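Local coordinates for oxidoreductase, NAD-binding/iron-sulfur cluster-binding protein (Nitratireductor pacificus pht-3B, PDB 6ZXX), which binds cobalamin and two [4Fe-4S] clusters and probably acts as a reductive dehalogenase, at residues P42-R47 with D267-G272; V204-L209 with L234-T239. All blocks are in the same frame, centred on the assembly; numbering follows the deposited sequence.

Contact 1 of 2, residues P42-R47 with D267-G272; sequences PLALER and DGTRPG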
loop_
_atom_site.group_PDB
_atom_site.type_symbol
_atom_site.label_atom_id
_atom_site.label_comp_id
_atom_site.label_asym_id
_atom_site.label_seq_id
_atom_site.Cartn_x
_atom_site.Cartn_y
_atom_site.Cartn_z
ATOM N N PRO A 42 -4.263 -11.583 -12.266
ATOM C CA PRO A 42 -2.927 -11.737 -12.839
ATOM C C PRO A 42 -2.662 -13.097 -13.439
ATOM O O PRO A 42 -1.645 -13.260 -14.077
ATOM C CB PRO A 42 -2.013 -11.523 -11.622
ATOM C CG PRO A 42 -2.852 -11.864 -10.423
ATOM C CD PRO A 42 -4.233 -11.461 -10.783
ATOM N N LEU A 43 -3.533 -14.073 -13.172
ATOM C CA LEU A 43 -3.370 -15.466 -13.599
ATOM C C LEU A 43 -4.321 -15.729 -14.769
ATOM O O LEU A 43 -5.385 -15.148 -14.850
ATOM C CB LEU A 43 -3.667 -16.453 -12.434
ATOM C CG LEU A 43 -2.722 -16.921 -11.326
ATOM C CD1 LEU A 43 -1.278 -16.879 -11.792
ATOM C CD2 LEU A 43 -2.900 -16.148 -10.067
ATOM N N ALA A 44 -3.949 -16.639 -15.649
ATOM C CA ALA A 44 -4.767 -16.923 -16.827
ATOM C C ALA A 44 -5.795 -18.002 -16.531
ATOM O O ALA A 44 -5.822 -19.077 -17.155
ATOM C CB ALA A 44 -3.909 -17.314 -18.022
ATOM N N LEU A 45 -6.682 -17.680 -15.613
ATOM C CA LEU A 45 -7.646 -18.656 -15.107
ATOM C C LEU A 45 -8.704 -18.940 -16.158
ATOM O O LEU A 45 -9.296 -20.038 -16.193
ATOM C CB LEU A 45 -8.315 -18.148 -13.817
ATOM C CG LEU A 45 -7.657 -18.085 -12.434
ATOM C CD1 LEU A 45 -6.467 -19.013 -12.153
ATOM C CD2 LEU A 45 -7.324 -16.643 -12.100
ATOM N N GLU A 46 -8.939 -17.961 -17.016
ATOM C CA GLU A 46 -9.880 -18.123 -18.137
ATOM C C GLU A 46 -9.424 -19.143 -19.194
ATOM O O GLU A 46 -10.216 -19.522 -20.063
ATOM C CB GLU A 46 -10.218 -16.776 -18.824
ATOM C CG GLU A 46 -9.170 -16.213 -19.797
ATOM C CD GLU A 46 -8.046 -15.422 -19.142
ATOM O OE1 GLU A 46 -7.887 -15.506 -17.906
ATOM O OE2 GLU A 46 -7.304 -14.733 -19.858
ATOM N N ARG A 47 -8.163 -19.558 -19.121
ATOM C CA ARG A 47 -7.633 -20.579 -20.053
ATOM C C ARG A 47 -7.633 -22.006 -19.513
ATOM O O ARG A 47 -7.052 -22.890 -20.115
ATOM C CB ARG A 47 -6.206 -20.194 -20.451
ATOM C CG ARG A 47 -6.217 -18.966 -21.356
ATOM C CD ARG A 47 -4.819 -18.660 -21.875
ATOM N NE ARG A 47 -4.823 -17.512 -22.781
ATOM C CZ ARG A 47 -4.914 -17.568 -24.107
ATOM N NH1 ARG A 47 -5.021 -18.734 -24.750
ATOM N NH2 ARG A 47 -4.930 -16.432 -24.784
ATOM N N ASP A 267 -1.481 -12.638 -22.604
ATOM C CA ASP A 267 -2.530 -11.632 -22.326
ATOM C C ASP A 267 -2.161 -10.622 -21.205
ATOM O O ASP A 267 -3.020 -9.908 -20.683
ATOM C CB ASP A 267 -3.840 -12.357 -22.016
ATOM C CG ASP A 267 -4.480 -12.962 -23.248
ATOM O OD1 ASP A 267 -4.374 -12.349 -24.344
ATOM O OD2 ASP A 267 -5.124 -14.042 -23.106
ATOM N N GLY A 268 -0.892 -10.579 -20.830
ATOM C CA GLY A 268 -0.428 -9.740 -19.723
ATOM C C GLY A 268 -0.375 -10.451 -18.356
ATOM O O GLY A 268 -0.335 -9.799 -17.315
ATOM N N THR A 269 -0.422 -11.779 -18.367
ATOM C CA THR A 269 -0.538 -12.545 -17.153
ATOM C C THR A 269 0.822 -13.015 -16.706
ATOM O O THR A 269 1.801 -13.015 -17.457
ATOM C CB THR A 269 -1.437 -13.764 -17.338
ATOM O OG1 THR A 269 -0.958 -14.540 -18.431
ATOM C CG2 THR A 269 -2.876 -13.305 -17.628
ATOM N N ARG A 270 0.863 -13.480 -15.479
ATOM C CA ARG A 270 2.083 -13.951 -14.877
ATOM C C ARG A 270 2.774 -15.131 -15.662
ATOM O O ARG A 270 2.182 -16.208 -15.836
ATOM C CB ARG A 270 1.723 -14.385 -13.476
ATOM C CG ARG A 270 2.897 -14.775 -12.648
ATOM C CD ARG A 270 2.416 -15.079 -11.257
ATOM N NE ARG A 270 3.593 -15.411 -10.459
ATOM C CZ ARG A 270 4.347 -14.508 -9.846
ATOM N NH1 ARG A 270 5.418 -14.897 -9.161
ATOM N NH2 ARG A 270 4.034 -13.227 -9.938
ATOM N N PRO A 271 4.024 -14.927 -16.117
ATOM C CA PRO A 271 4.704 -15.970 -16.846
ATOM C C PRO A 271 4.871 -17.232 -16.039
ATOM O O PRO A 271 5.018 -17.177 -14.811
ATOM C CB PRO A 271 6.098 -15.372 -17.129
ATOM C CG PRO A 271 5.959 -13.919 -16.982
ATOM C CD PRO A 271 4.860 -13.720 -15.990
ATOM N N GLY A 272 4.894 -18.356 -16.746
ATOM C CA GLY A 272 4.955 -19.652 -16.098
ATOM C C GLY A 272 6.266 -19.895 -15.393
ATOM O O GLY A 272 6.353 -20.712 -14.467
#
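Arg47 and Asp267 form the charged end of this contact. The outer nitrogen Arg47 NH2 donates to Asp267 OD2 at 2.9 Å with an N-H...O angle of 166°, and the oxygen lies near the guanidinium plane, at its edge. The same oxygen is met from above the carboxylate plane, 37° out of it. Arg47 NE adds a weak second bond to Asp267 OD2 at 3.5 Å, so both nitrogens converge on one carboxylate oxygen. Glu46 OE2 also stands 4.0 Å from Asp267 OD2, a like-charge approach probably eased by the Glu46-Arg36 salt bridge and by Arg47 itself. Removing the guanidinium by placing an alanine here would probably leave Asp267 OD2 without its charged mate and facing Glu46 with less compensation.

The backbone link lies at the other end, where Arg270 N donates to Pro42 O at 2.9 Å. Beside it Leu43 CD1 runs alongside Arg270 CD at 4.1 Å, and the Arg270 chain continues extended to a salt bridge with Asp275.

Between these two ends Thr269 holds OG1 between its backbone N and carbonyl carbon (chi1 55°), which turns its methyl CG2 onto the Leu43-Ala44 backbone, 4.0 Å from Ala44 N.

Ala44 centres an inverse gamma turn, closed by a weak Leu45 N to Leu43 O bond, which leads into a short 3-10 turn; the arrangement is thus a turn of an N-terminal loop clasped against the loop between helices 260-263 and 274-279.

Contact 2 of 2, residues V204-L209 with L234-T239; sequences VDLARL and LGVVTT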
loop_
_atom_site.group_PDB
_atom_site.type_symbol
_atom_site.label_atom_id
_atom_site.label_comp_id
_atom_site.label_asym_id
_atom_site.label_seq_id
_atom_site.Cartn_x
_atom_site.Cartn_y
_atom_site.Cartn_z
ATOM N N VAL A 204 -19.719 -21.624 6.762
ATOM C CA VAL A 204 -19.871 -22.440 5.557
ATOM C C VAL A 204 -18.634 -23.260 5.313
ATOM O O VAL A 204 -17.581 -23.033 5.938
ATOM C CB VAL A 204 -20.138 -21.588 4.307
ATOM C CG1 VAL A 204 -21.489 -20.924 4.437
ATOM C CG2 VAL A 204 -19.041 -20.553 4.063
ATOM N N ASP A 205 -18.759 -24.225 4.395
ATOM C CA ASP A 205 -17.664 -25.143 4.089
ATOM C C ASP A 205 -16.738 -24.533 3.052
ATOM O O ASP A 205 -17.049 -24.500 1.848
ATOM C CB ASP A 205 -18.211 -26.466 3.600
ATOM C CG ASP A 205 -17.143 -27.536 3.513
ATOM O OD1 ASP A 205 -15.930 -27.256 3.292
ATOM O OD2 ASP A 205 -17.541 -28.707 3.650
ATOM N N LEU A 206 -15.602 -24.052 3.530
ATOM C CA LEU A 206 -14.709 -23.236 2.715
ATOM C C LEU A 206 -14.169 -24.019 1.518
ATOM O O LEU A 206 -14.273 -23.538 0.415
ATOM C CB LEU A 206 -13.529 -22.677 3.546
ATOM C CG LEU A 206 -13.841 -21.668 4.659
ATOM C CD1 LEU A 206 -12.555 -21.351 5.417
ATOM C CD2 LEU A 206 -14.516 -20.407 4.159
ATOM N N ALA A 207 -13.619 -25.206 1.766
ATOM C CA ALA A 207 -13.131 -26.122 0.729
ATOM C C ALA A 207 -14.184 -26.477 -0.311
ATOM O O ALA A 207 -13.930 -26.440 -1.506
ATOM C CB ALA A 207 -12.612 -27.392 1.377
ATOM N N ARG A 208 -15.393 -26.794 0.140
ATOM C CA ARG A 208 -16.476 -27.142 -0.774
ATOM C C ARG A 208 -16.797 -26.009 -1.708
ATOM O O ARG A 208 -17.117 -26.218 -2.883
ATOM C CB ARG A 208 -17.699 -27.532 0.021
ATOM C CG ARG A 208 -18.987 -27.492 -0.760
ATOM C CD ARG A 208 -20.140 -28.045 0.029
ATOM N NE ARG A 208 -19.812 -29.387 0.459
ATOM C CZ ARG A 208 -20.514 -30.087 1.330
ATOM N NH1 ARG A 208 -21.624 -29.581 1.881
ATOM N NH2 ARG A 208 -20.090 -31.309 1.643
ATOM N N LEU A 209 -16.751 -24.803 -1.203
ATOM C CA LEU A 209 -17.081 -23.666 -2.048
ATOM C C LEU A 209 -15.909 -23.324 -2.969
ATOM O O LEU A 209 -16.115 -22.812 -4.077
ATOM C CB LEU A 209 -17.510 -22.465 -1.194
ATOM C CG LEU A 209 -18.765 -22.692 -0.337
ATOM C CD1 LEU A 209 -18.999 -21.488 0.519
ATOM C CD2 LEU A 209 -20.013 -22.937 -1.168
ATOM N N LEU A 234 -8.003 -20.029 2.236
ATOM C CA LEU A 234 -9.246 -19.457 1.685
ATOM C C LEU A 234 -9.893 -18.380 2.565
ATOM O O LEU A 234 -9.897 -18.400 3.801
ATOM C CB LEU A 234 -10.336 -20.541 1.483
ATOM C CG LEU A 234 -10.472 -21.592 0.369
ATOM C CD1 LEU A 234 -9.875 -21.116 -0.969
ATOM C CD2 LEU A 234 -9.888 -22.907 0.813
ATOM N N GLY A 235 -10.573 -17.498 1.865
ATOM C CA GLY A 235 -11.609 -16.662 2.455
ATOM C C GLY A 235 -12.868 -16.714 1.596
ATOM O O GLY A 235 -12.838 -17.027 0.393
ATOM N N VAL A 236 -13.991 -16.423 2.235
ATOM C CA VAL A 236 -15.317 -16.376 1.562
ATOM C C VAL A 236 -16.114 -15.186 2.065
ATOM O O VAL A 236 -16.052 -14.834 3.238
ATOM C CB VAL A 236 -16.159 -17.670 1.814
ATOM C CG1 VAL A 236 -17.535 -17.585 1.162
ATOM C CG2 VAL A 236 -15.416 -18.889 1.262
ATOM N N VAL A 237 -16.869 -14.585 1.174
ATOM C CA VAL A 237 -17.903 -13.632 1.563
ATOM C C VAL A 237 -19.200 -14.190 0.994
ATOM O O VAL A 237 -19.321 -14.333 -0.212
ATOM C CB VAL A 237 -17.675 -12.244 0.971
ATOM C CG1 VAL A 237 -18.845 -11.337 1.284
ATOM C CG2 VAL A 237 -16.385 -11.665 1.505
ATOM N N THR A 238 -20.122 -14.536 1.888
ATOM C CA THR A 238 -21.452 -14.975 1.530
ATOM C C THR A 238 -22.333 -13.763 1.647
ATOM O O THR A 238 -22.093 -12.877 2.472
ATOM C CB THR A 238 -21.988 -16.080 2.448
ATOM O OG1 THR A 238 -21.997 -15.608 3.774
ATOM C CG2 THR A 238 -21.120 -17.305 2.374
ATOM N N THR A 239 -23.350 -13.715 0.808
ATOM C CA THR A 239 -24.186 -12.538 0.707
ATOM C C THR A 239 -25.440 -12.832 -0.107
ATOM O O THR A 239 -25.478 -13.767 -0.896
ATOM C CB THR A 239 -23.420 -11.365 0.043
ATOM O OG1 THR A 239 -24.232 -10.186 -0.006
ATOM C CG2 THR A 239 -23.027 -11.725 -1.398
#
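Thr238 OG1, on the strand side, is gripped by two imidazoles, hydrogen-bonding to His197 NE2 and His140 ND1, while its methyl meets Val204 across the contact. With OG1 between the backbone N and carbonyl carbon (chi1 58°), CG2 is left to face Val204 CG1 tip to tip at 4.2 Å. The two branches thus divide the polar and apolar work.

No hydrogen bond joins the two segments; the rest is aliphatic. Leu206 and Val236 lie alongside one another, pointing opposite ways, and the 3.4 Å between Leu206 CD2 and Val236 CG2 is short for two methyls. The other methyl, Val236 CG1, receives Leu209 CD1 at 4.2 Å. Leu206 CB and Leu234 CB approach to 4.4 Å.

Asp205 caps the helix start: its OD1 accepts from Arg208 N at 3.2 Å, well above the carboxylate plane.

Leu234, Val236 and Thr238 direct their side chains toward helix 206-212 and the residues leading into it, Thr238 meeting Val204 there, whereas Val237 points away and packs on helix 168-189. Strand 232-239 therefore lies between these two helices, with strands 142-149 and 194-198 as its hydrogen-bonded neighbours in the antiparallel sheet.

In the fold
From the N terminus, the chain passes first through 42-47, whose partner 267-272 comes only some 220 residues later; contact 1 thus closes a long loop. Within that span lie strands 121-126 and 142-149, helix 168-189 and strand 194-198, followed by contact 2, which closes a far shorter loop from helix 206-212 back to strand 232-239. The two contacts therefore nest and do not cross. The centres of contact 1 and contact 2 are about 24 Å apart. The nearest atoms of contact 1 and contact 2 are about 12 Å apart, without touching. Contact 2 ties a helix to an inner strand of the antiparallel sheet, whereas contact 1 joins two loops. Both lie away from the cobalamin and [4Fe-4S] sites.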